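Local coordinates for 3-oxo-glucose-6-phosphate:glutamate aminotransferase (Bacillus subtilis subsp. subtilis, PDB 4K2M), which catalyses the reversible, pyridoxal phosphate-dependent transamination of 3-dehydro-glucose 6-phosphate with glutamate to form kanosamine 6-phosphate, a step in kanosamine biosynthesis, at residues Asp144-Pro149 with Asn158-Ser163; Ser152-Glu157 with His386-Pro391; Val166-Asp171 with Glu185-Pro190. One frame throughout, in Å; residues are numbered along the deposited sequence.

Contact 1: residues Asp144-Pro149 with Asn158-Ser163; sequences DEVIMP and NAVLAS
Val160, on one face of helix 154-163, meets Val146 and Met148, which stand two residues apart in strand 145-148, so that both side chains leave on the same side of the sheet. The tight part is the valine pair. The two side chains reach toward each other tip to tip, and Val146 CG2 comes within 3.7 Å of Val160 CG1. CG1 of Val160 lies anti to its backbone N (chi1 178°), which leaves CG2, beside that N, for the second partner. Branched valines suit this place because each offers two methyls close to its backbone, and the CA atoms of Val146 and Val160 are only 7.4 Å apart.

The approach of the methionine is looser: Met148 SD lies 4.0 Å from Val160 CG2, the two side chains sliding past one another in opposite directions. Methionine, longer than valine, bends at chi3 (-70°) to carry CE back toward the start of the helix. Farther from the strand, Leu161 and Ala162 are partly exposed, yet they pack on Asn290 and Phe293 of the second subunit. Asn158 is buried; its CB points away from the strand, and its amide bonds to Lys287 and His277 of that subunit.

Strand, helix and the following strand 166-169 form a beta-alpha-beta unit. Strand 145-148 runs between 192-195 and 166-169 in the mixed sheet, while Leu135 of helix 127-137 and Leu196 also pack against Val160.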
# COMPACT_ATOMS: atom_id res chain seq x y z
N ASP A 144 22.36 13.65 -1.59
CA ASP A 144 22.06 14.33 -2.84
C ASP A 144 20.97 15.36 -2.59
O ASP A 144 19.99 15.08 -1.91
CB ASP A 144 21.52 13.35 -3.88
CG ASP A 144 22.60 12.52 -4.54
OD1 ASP A 144 23.80 12.79 -4.33
OD2 ASP A 144 22.23 11.60 -5.30
N GLU A 145 21.14 16.55 -3.16
CA GLU A 145 20.18 17.61 -2.96
C GLU A 145 19.08 17.59 -4.01
O GLU A 145 19.31 17.30 -5.20
CB GLU A 145 20.88 18.98 -2.90
CG GLU A 145 21.61 19.21 -1.57
CD GLU A 145 22.44 20.48 -1.55
OE1 GLU A 145 22.45 21.24 -2.55
OE2 GLU A 145 23.09 20.72 -0.50
N VAL A 146 17.87 17.91 -3.57
CA VAL A 146 16.70 17.90 -4.44
C VAL A 146 16.01 19.24 -4.29
O VAL A 146 15.48 19.54 -3.22
CB VAL A 146 15.71 16.80 -4.00
CG1 VAL A 146 14.44 16.82 -4.90
CG2 VAL A 146 16.37 15.43 -4.03
N ILE A 147 16.03 20.06 -5.34
CA ILE A 147 15.41 21.37 -5.29
C ILE A 147 13.90 21.22 -5.45
O ILE A 147 13.42 20.55 -6.37
CB ILE A 147 15.98 22.29 -6.38
CG1 ILE A 147 17.46 22.60 -6.08
CG2 ILE A 147 15.17 23.57 -6.47
CD1 ILE A 147 18.14 23.42 -7.20
N MET A 148 13.13 21.84 -4.55
CA MET A 148 11.68 21.62 -4.53
C MET A 148 11.01 22.78 -3.82
O MET A 148 11.69 23.56 -3.11
CB MET A 148 11.35 20.29 -3.81
CG MET A 148 11.89 20.18 -2.41
SD MET A 148 11.46 18.60 -1.63
CE MET A 148 9.71 18.79 -1.39
N PRO A 149 9.68 22.91 -3.98
CA PRO A 149 8.96 23.94 -3.21
C PRO A 149 8.65 23.49 -1.79
O PRO A 149 8.68 22.29 -1.48
CB PRO A 149 7.66 24.12 -4.01
CG PRO A 149 7.41 22.74 -4.57
CD PRO A 149 8.78 22.19 -4.91
N ASN A 158 8.69 14.03 2.25
CA ASN A 158 8.93 12.75 2.92
C ASN A 158 9.56 11.74 1.99
O ASN A 158 10.41 10.95 2.40
CB ASN A 158 7.64 12.17 3.51
CG ASN A 158 7.23 12.85 4.80
OD1 ASN A 158 8.08 13.39 5.52
ND2 ASN A 158 5.93 12.85 5.08
N ALA A 159 9.13 11.75 0.73
CA ALA A 159 9.69 10.82 -0.24
C ALA A 159 11.17 11.12 -0.48
O ALA A 159 11.97 10.20 -0.66
CB ALA A 159 8.91 10.89 -1.55
N VAL A 160 11.53 12.39 -0.47
CA VAL A 160 12.93 12.77 -0.59
C VAL A 160 13.72 12.32 0.64
O VAL A 160 14.75 11.66 0.52
CB VAL A 160 13.09 14.28 -0.76
CG1 VAL A 160 14.56 14.64 -0.85
CG2 VAL A 160 12.38 14.75 -2.03
N LEU A 161 13.22 12.67 1.82
CA LEU A 161 13.92 12.34 3.06
C LEU A 161 14.03 10.84 3.29
O LEU A 161 15.07 10.35 3.76
CB LEU A 161 13.23 13.02 4.25
CG LEU A 161 13.37 14.53 4.26
CD1 LEU A 161 12.37 15.16 5.24
CD2 LEU A 161 14.80 14.95 4.62
N ALA A 162 12.97 10.10 2.96
CA ALA A 162 12.97 8.64 3.14
C ALA A 162 13.98 7.99 2.21
O ALA A 162 14.55 6.94 2.54
CB ALA A 162 11.57 8.07 2.86
N SER A 163 14.20 8.58 1.04
CA SER A 163 15.15 8.02 0.08
C SER A 163 16.59 8.38 0.44
O SER A 163 17.53 7.87 -0.18
CB SER A 163 14.83 8.49 -1.34
OG SER A 163 15.30 9.81 -1.58

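Contact 2: residues Ser152-Glu157 with His386-Pro391. With O1G (3-deoxy-3-[(E)-({3-hydroxy-2-methyl-5-[(phosphonooxy)methyl]pyridin-4-yl}methylidene)amino]-6-O-phosphono-alpha-D-gluco pyranose), chain C.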
# COMPACT_ATOMS: atom_id res chain seq x y z
N SER A 152 4.06 22.06 -0.75
CA SER A 152 3.34 20.87 -1.18
C SER A 152 2.81 20.12 0.05
O SER A 152 3.08 20.49 1.19
CB SER A 152 4.28 19.95 -1.98
OG SER A 152 3.54 18.88 -2.55
N PHE A 153 2.05 19.06 -0.19
CA PHE A 153 1.67 18.14 0.88
C PHE A 153 2.95 17.49 1.40
O PHE A 153 3.92 17.33 0.66
CB PHE A 153 0.71 17.09 0.31
CG PHE A 153 0.27 16.06 1.31
CD1 PHE A 153 -0.40 16.43 2.48
CD2 PHE A 153 0.48 14.71 1.07
CE1 PHE A 153 -0.82 15.47 3.41
CE2 PHE A 153 0.08 13.75 1.99
CZ PHE A 153 -0.58 14.12 3.16
N SER A 154 2.97 17.11 2.68
CA SER A 154 4.20 16.62 3.30
C SER A 154 4.79 15.39 2.60
O SER A 154 5.96 15.06 2.77
CB SER A 154 3.97 16.29 4.79
OG SER A 154 3.65 17.45 5.52
N ALA A 155 3.98 14.71 1.81
CA ALA A 155 4.44 13.51 1.11
C ALA A 155 5.63 13.75 0.21
O ALA A 155 6.48 12.88 0.05
CB ALA A 155 3.30 12.92 0.29
N THR A 156 5.67 14.93 -0.40
CA THR A 156 6.72 15.23 -1.37
C THR A 156 8.08 15.24 -0.66
O THR A 156 9.01 14.51 -1.05
CB THR A 156 6.47 16.56 -2.11
OG1 THR A 156 5.11 16.61 -2.58
CG2 THR A 156 7.42 16.73 -3.30
N GLU A 157 8.19 16.03 0.41
CA GLU A 157 9.45 16.10 1.17
C GLU A 157 9.74 14.75 1.85
O GLU A 157 10.90 14.35 1.99
CB GLU A 157 9.38 17.23 2.22
CG GLU A 157 8.55 16.90 3.45
CD GLU A 157 8.17 18.11 4.28
OE1 GLU A 157 7.45 18.99 3.76
OE2 GLU A 157 8.56 18.16 5.47
N HIS A 386 9.51 24.25 5.68
CA HIS A 386 10.61 24.81 6.48
C HIS A 386 10.13 25.36 7.82
O HIS A 386 10.91 25.91 8.60
CB HIS A 386 11.36 25.87 5.67
CG HIS A 386 10.54 27.08 5.35
ND1 HIS A 386 9.30 27.00 4.74
CD2 HIS A 386 10.79 28.40 5.52
CE1 HIS A 386 8.82 28.22 4.57
NE2 HIS A 386 9.71 29.09 5.03
N MET A 387 8.84 25.20 8.10
CA MET A 387 8.24 25.70 9.34
C MET A 387 7.66 24.57 10.17
O MET A 387 7.02 24.80 11.20
CB MET A 387 7.18 26.75 9.02
CG MET A 387 7.77 27.93 8.25
SD MET A 387 6.57 29.19 7.83
CE MET A 387 6.13 29.81 9.47
N GLN A 388 7.89 23.33 9.74
CA GLN A 388 7.43 22.18 10.52
C GLN A 388 8.28 22.06 11.79
O GLN A 388 9.49 22.32 11.77
CB GLN A 388 7.54 20.89 9.70
CG GLN A 388 6.57 20.78 8.51
CD GLN A 388 5.15 20.40 8.91
OE1 GLN A 388 4.82 20.35 10.11
NE2 GLN A 388 4.30 20.12 7.92
N LYS A 389 7.67 21.67 12.90
CA LYS A 389 8.41 21.63 14.16
C LYS A 389 9.05 20.26 14.38
O LYS A 389 8.60 19.46 15.20
CB LYS A 389 7.49 22.00 15.33
CG LYS A 389 7.18 23.51 15.40
CD LYS A 389 5.92 23.79 16.23
CE LYS A 389 5.82 25.25 16.65
NZ LYS A 389 5.59 26.20 15.52
N THR A 390 10.12 20.02 13.64
CA THR A 390 10.83 18.75 13.70
C THR A 390 12.30 19.03 14.03
O THR A 390 12.79 20.14 13.81
CB THR A 390 10.77 18.02 12.33
OG1 THR A 390 11.53 18.76 11.36
CG2 THR A 390 9.34 17.88 11.85
N PRO A 391 13.02 18.02 14.53
CA PRO A 391 14.44 18.25 14.80
C PRO A 391 15.22 18.66 13.54
O PRO A 391 16.06 19.57 13.59
CB PRO A 391 14.91 16.89 15.31
CG PRO A 391 13.68 16.30 15.97
CD PRO A 391 12.54 16.73 15.07
P O1G C . -0.32 9.60 -2.01
C3A O1G C . -0.05 15.31 -3.07
O3 O1G C . -1.15 16.08 -2.91
C1 O1G C . -4.58 15.11 1.40
N1' O1G C . 2.15 14.97 -3.86
C2 O1G C . -3.50 15.32 0.33
O2 O1G C . -4.00 16.46 -0.44
C9A O1G C . 1.09 15.78 -3.73
C2A O1G C . 1.18 17.17 -4.34
C3 O1G C . -3.28 14.09 -0.56
N3' O1G C . -2.05 14.40 -1.32
O1 O1G C . -5.90 15.05 0.83
C4 O1G C . -3.17 12.79 0.25
O4 O1G C . -3.45 11.79 -0.75
C4A O1G C . -0.08 14.03 -2.54
C4B O1G C . -1.26 13.52 -1.81
C5 O1G C . -4.36 12.74 1.22
O5 O1G C . -4.37 13.87 2.09
C5A O1G C . 1.04 13.21 -2.69
C5T O1G C . 1.19 11.78 -2.16
C6 O1G C . -4.27 11.62 2.22
C6A O1G C . 2.15 13.72 -3.35
OP1 O1G C . 0.93 9.00 -1.39
OP2 O1G C . -0.90 8.76 -3.09
OP3 O1G C . -1.31 10.10 -0.94
OP4 O1G C . 0.22 10.93 -2.82
O6 O1G C . -5.43 11.39 2.94
P' O1G C . -5.82 9.90 3.40
OP6 O1G C . -6.02 9.11 2.12
OP7 O1G C . -4.72 9.35 4.28
OP8 O1G C . -7.12 10.14 4.17
O HOH W 1 5.34 19.71 5.15
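The backbones stay well apart, Ser154 and Gln388 having CA atoms 9.7 Å from each other where the first turn of helix 154-163 faces the loop after Met387, so side chains and a water span the gap. Ser154 OG and Gln388 NE2 approach to 3.6 Å. The water that joins them lies 2.8 Å from Ser154 OG. It accepts from Gln388 NE2 at 3.0 Å. To Glu157 OE1 it donates at 2.6 Å. A carboxylate suits the accepting place and an amide the donating one, and glutamine is long enough to bridge the backbones. Gln388 also bonds through its amide to Lys287 N and Asn285 O of the second subunit; Glu157 adds Ser385 OG and a salt bridge to Lys287 of that subunit.

The helix start also meets the external aldimine. One face of the Phe153 ring lies under the sugar, with C2 of the ligand 3.8 Å above its centre. Ala155 CB, small enough to approach closely, comes 3.4 Å from C5T of the ligand, the carbon that carries its cofactor phosphate. Ser152 OG donates to Thr156 OG1 at 2.8 Å, and Thr156 OG1 bonds to Asp224. This is the cofactor and substrate pocket of an aspartate aminotransferase-fold enzyme, built at the dimer interface.

Contact 3: residues Val166-Asp171 with Glu185-Pro190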
# COMPACT_ATOMS: atom_id res chain seq x y z
N VAL A 166 18.24 15.27 0.33
CA VAL A 166 18.20 16.50 1.10
C VAL A 166 17.36 17.52 0.37
O VAL A 166 17.75 18.04 -0.68
CB VAL A 166 19.63 17.09 1.25
CG1 VAL A 166 19.56 18.49 1.90
CG2 VAL A 166 20.50 16.14 2.08
N PRO A 167 16.17 17.83 0.91
CA PRO A 167 15.35 18.87 0.28
C PRO A 167 16.03 20.24 0.35
O PRO A 167 16.55 20.64 1.41
CB PRO A 167 14.08 18.89 1.15
CG PRO A 167 14.01 17.50 1.76
CD PRO A 167 15.47 17.16 2.02
N ILE A 168 16.04 20.93 -0.78
CA ILE A 168 16.51 22.31 -0.85
C ILE A 168 15.35 23.15 -1.34
O ILE A 168 14.94 23.08 -2.51
CB ILE A 168 17.73 22.45 -1.77
CG1 ILE A 168 18.90 21.60 -1.24
CG2 ILE A 168 18.17 23.91 -1.89
CD1 ILE A 168 19.43 22.02 0.14
N TYR A 169 14.77 23.92 -0.44
CA TYR A 169 13.55 24.64 -0.77
C TYR A 169 13.83 25.94 -1.50
O TYR A 169 14.71 26.73 -1.10
CB TYR A 169 12.75 24.89 0.51
CG TYR A 169 12.37 23.59 1.17
CD1 TYR A 169 11.42 22.75 0.58
CD2 TYR A 169 12.96 23.18 2.36
CE1 TYR A 169 11.07 21.55 1.17
CE2 TYR A 169 12.61 21.98 2.96
CZ TYR A 169 11.67 21.18 2.35
OH TYR A 169 11.29 19.98 2.92
N VAL A 170 13.10 26.15 -2.59
CA VAL A 170 13.14 27.43 -3.28
C VAL A 170 11.73 28.01 -3.41
O VAL A 170 10.72 27.30 -3.32
CB VAL A 170 13.84 27.37 -4.66
CG1 VAL A 170 15.20 26.71 -4.54
CG2 VAL A 170 13.02 26.63 -5.65
N ASP A 171 11.68 29.33 -3.62
CA ASP A 171 10.44 30.08 -3.56
C ASP A 171 9.52 29.74 -4.73
O ASP A 171 9.97 29.29 -5.78
CB ASP A 171 10.77 31.58 -3.59
CG ASP A 171 9.96 32.39 -2.58
OD1 ASP A 171 9.08 31.82 -1.90
OD2 ASP A 171 10.22 33.61 -2.45
N GLU A 185 18.05 28.27 -10.14
CA GLU A 185 19.48 28.28 -10.44
C GLU A 185 20.30 28.76 -9.24
O GLU A 185 21.35 28.20 -8.93
CB GLU A 185 19.77 29.13 -11.68
CG GLU A 185 21.24 29.22 -12.01
CD GLU A 185 21.50 29.88 -13.35
OE1 GLU A 185 22.58 29.65 -13.92
OE2 GLU A 185 20.62 30.63 -13.81
N GLU A 186 19.79 29.78 -8.55
CA GLU A 186 20.42 30.30 -7.32
C GLU A 186 20.70 29.20 -6.27
O GLU A 186 21.69 29.26 -5.54
CB GLU A 186 19.52 31.41 -6.74
CG GLU A 186 19.76 31.77 -5.28
CD GLU A 186 18.89 32.93 -4.80
OE1 GLU A 186 17.69 32.98 -5.15
OE2 GLU A 186 19.42 33.80 -4.07
N ALA A 187 19.84 28.18 -6.19
CA ALA A 187 19.96 27.14 -5.16
C ALA A 187 20.88 25.98 -5.55
O ALA A 187 21.13 25.09 -4.74
CB ALA A 187 18.58 26.61 -4.78
N ILE A 188 21.34 25.96 -6.79
CA ILE A 188 22.13 24.82 -7.27
C ILE A 188 23.53 24.84 -6.63
O ILE A 188 24.14 25.90 -6.52
CB ILE A 188 22.20 24.83 -8.82
CG1 ILE A 188 20.81 24.61 -9.41
CG2 ILE A 188 23.16 23.74 -9.33
CD1 ILE A 188 20.75 24.77 -10.92
N THR A 189 23.99 23.67 -6.18
CA THR A 189 25.30 23.51 -5.55
C THR A 189 25.93 22.28 -6.21
O THR A 189 25.27 21.62 -7.02
CB THR A 189 25.19 23.27 -4.03
OG1 THR A 189 24.71 21.94 -3.78
CG2 THR A 189 24.25 24.28 -3.38
N PRO A 190 27.19 21.96 -5.87
CA PRO A 190 27.71 20.71 -6.44
C PRO A 190 26.98 19.46 -5.97
O PRO A 190 27.15 18.41 -6.59
CB PRO A 190 29.15 20.67 -5.92
CG PRO A 190 29.51 22.12 -5.74
CD PRO A 190 28.25 22.75 -5.21
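Ala187 meets Ile168 and Val170 at the edge of the mixed sheet of this aspartate aminotransferase-fold protein, where strand 166-169 is the outermost strand within the chain. The chain after that strand passes through a long connection without regular helix or strand before it enters strand 192-195, and residues 185-190 are the closing part of that connection.

The apolar contact rests on a single methyl. Ala187 CB is reached by Ile168 and Val170, two residues apart and both pointing toward Ala187. A small residue suits the place because the CA atoms of Val170 and Ala187 are only 7.1 Å apart. In Ile168, chi1 of -61° places CG1 beside the backbone N and leaves CG2 anti to it, with Ile168 CG2 at 4.0 Å from Ala187 CB.

Polar bonds hold the connection from its own side and from neighbours. Ile188 N donates to Glu185 O at 3.1 Å, closing a turn that presents Ala187. Thr189 OG1 bonds to Glu145 of strand 145-148, and the Asp171 carboxylate to His404 and Thr405, while Glu185 reaches Tyr217 of helix 207-217. The closest approach of the contact is the pair Val170 CG1 and Ala187 CB, 3.4 Å apart and tighter than ordinary carbon packing.

In the fold
All three contacts lie on the same side of the chain's centre. Contacts 1 and 2 share helix 154-163 and have centres about 11 Å apart; they cross along the chain, their segments alternating, and touch where Met148 CE packs on Thr156 CG2 at 3.6 Å. Contact 3, its centre also about 11 Å from that of contact 1, follows it along the chain and uses the neighbouring strand of the same sheet. The centres of contacts 2 and 3 are about 16 Å apart, with contact 3 nested inside the long run of chain that contact 2 closes. The beta-alpha-beta unit thus links strand 166-169, outermost of the sheet within the chain, to the helix that borders the active site and the second subunit.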